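Local coordinates for muramidase (Trichobolus zukalii, PDB 6ZMV), which probably cleaves the glycosidic bonds of bacterial peptidoglycan, as a fungal lysozyme of glycoside hydrolase family 25, at residues H60-A65 with G92-E97. Residues are numbered along the deposited sequence; the frame is centred on the assembly and turned at random.
Sequences HFARPA and GMLDME
Phe61 and Glu97 meet where two parallel strands end: the aliphatic part of the glutamate crosses one face of the ring at about a right angle, CG standing 3.8 Å from the ring centroid in a CH-pi contact and displaced toward the CZ–CE2 edge. A chain bent at chi2 (-83°) then turns the Glu97 carboxylate back toward Asp95, and OE1 hydrogen-bonds a glycerol, probably from the crystallisation liquor. In the Asp95 conformer given, one of two, the carboxylate lies oblique to the Phe61 ring, planes 57° apart. Alongside these groups the backbones pair through His60 N to Met93 O, Asp95 N to His60 O, and the longer Ala62 N to Asp95 O (3.2 Å). Where the strands part, a water bridges Ala62 O, Asp95 O and Glu97 N. On the face that carries His60 and Leu94, just past the strand end, Met96, bent at chi2 and chi3, folds back so that SD lies 3.7 Å from Ala62 CB and CE reaches Pro64 CG; helix 109-127 covers this apolar patch. Strand 55-61, helix 69-78 and strand 93-95 form a beta-alpha-beta unit of the GH25 barrel, and the neighbouring acids at the strand end are consistent with the active-site Asp-x-Glu motif of this family.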
# COMPACT_ATOMS: atom_id res chain seq x y z
N HIS A 60 -0.58 4.97 3.17
CA HIS A 60 -0.91 6.39 3.10
C HIS A 60 -1.86 6.67 1.95
O HIS A 60 -1.50 6.41 0.80
CB HIS A 60 0.39 7.18 2.87
CG HIS A 60 0.09 8.64 2.77
ND1 HIS A 60 -0.20 9.38 3.88
CD2 HIS A 60 -0.04 9.46 1.71
CE1 HIS A 60 -0.48 10.62 3.47
NE2 HIS A 60 -0.38 10.70 2.14
N PHE A 61 -3.04 7.20 2.26
CA PHE A 61 -3.98 7.65 1.24
C PHE A 61 -3.53 9.01 0.71
O PHE A 61 -3.64 10.02 1.40
CB PHE A 61 -5.39 7.63 1.83
CG PHE A 61 -6.50 7.87 0.84
CD1 PHE A 61 -6.54 9.00 0.02
CD2 PHE A 61 -7.57 7.01 0.82
CE1 PHE A 61 -7.56 9.15 -0.89
CE2 PHE A 61 -8.61 7.19 -0.07
CZ PHE A 61 -8.61 8.27 -0.89
N ALA A 62 -2.98 9.05 -0.48
CA ALA A 62 -2.39 10.27 -1.06
C ALA A 62 -3.50 11.29 -1.32
O ALA A 62 -4.56 10.99 -1.89
CB ALA A 62 -1.70 9.96 -2.38
N ARG A 63 -3.17 12.55 -1.06
CA ARG A 63 -4.00 13.70 -1.49
C ARG A 63 -3.11 14.70 -2.20
O ARG A 63 -2.60 15.64 -1.60
CB ARG A 63 -4.71 14.28 -0.28
CG ARG A 63 -5.76 13.39 0.38
CD ARG A 63 -7.05 13.35 -0.42
NE ARG A 63 -8.13 12.60 0.11
CZ ARG A 63 -9.19 12.16 -0.57
NH1 ARG A 63 -9.37 12.41 -1.87
NH2 ARG A 63 -10.06 11.47 0.14
N PRO A 64 -2.74 14.42 -3.46
CA PRO A 64 -1.70 15.24 -4.09
C PRO A 64 -2.03 16.72 -4.26
O PRO A 64 -1.10 17.46 -4.45
CB PRO A 64 -1.50 14.53 -5.45
CG PRO A 64 -1.90 13.12 -5.19
CD PRO A 64 -3.12 13.24 -4.29
N ALA A 65 -3.30 17.12 -4.24
CA ALA A 65 -3.62 18.55 -4.35
C ALA A 65 -3.36 19.27 -3.03
O ALA A 65 -3.38 20.48 -3.08
CB ALA A 65 -5.06 18.71 -4.76
N GLY A 92 6.18 0.54 3.59
CA GLY A 92 4.95 1.30 3.56
C GLY A 92 4.39 1.39 2.15
O GLY A 92 5.14 1.39 1.17
N MET A 93 3.07 1.51 2.04
CA MET A 93 2.35 1.53 0.74
C MET A 93 1.75 2.92 0.48
O MET A 93 1.01 3.45 1.33
CB MET A 93 1.29 0.42 0.71
CG MET A 93 0.58 0.35 -0.59
SD MET A 93 -0.63 -1.01 -0.62
CE MET A 93 -2.07 -0.18 -0.01
N LEU A 94 2.08 3.48 -0.67
CA LEU A 94 1.48 4.71 -1.19
C LEU A 94 0.21 4.39 -1.95
O LEU A 94 0.28 3.69 -2.97
CB LEU A 94 2.47 5.41 -2.11
CG LEU A 94 1.98 6.68 -2.77
CD1 LEU A 94 1.55 7.75 -1.80
CD2 LEU A 94 2.98 7.23 -3.71
N ASP A 95 -0.93 4.80 -1.44
CA ASP A 95 -2.26 4.45 -1.99
C ASP A 95 -2.77 5.56 -2.92
O ASP A 95 -3.20 6.59 -2.44
CB ASP A 95 -3.25 4.22 -0.83
CG ASP A 95 -4.69 4.06 -1.25
OD1 ASP A 95 -4.92 3.99 -2.47
OD2 ASP A 95 -5.57 4.04 -0.38
N MET A 96 -2.70 5.32 -4.22
CA MET A 96 -3.19 6.27 -5.23
C MET A 96 -4.63 5.88 -5.59
O MET A 96 -4.93 4.75 -6.00
CB MET A 96 -2.30 6.25 -6.47
CG MET A 96 -0.85 6.52 -6.19
SD MET A 96 -0.43 7.91 -5.15
CE MET A 96 -1.06 9.30 -6.09
N GLU A 97 -5.52 6.83 -5.45
CA GLU A 97 -6.98 6.62 -5.54
C GLU A 97 -7.56 7.70 -6.45
O GLU A 97 -6.98 8.82 -6.51
CB GLU A 97 -7.63 6.86 -4.17
CG GLU A 97 -7.23 5.89 -3.09
CD GLU A 97 -8.02 4.62 -3.14
OE1 GLU A 97 -7.41 3.60 -2.80
OE2 GLU A 97 -9.22 4.63 -3.54
O HOH W 1 -4.80 8.74 -3.53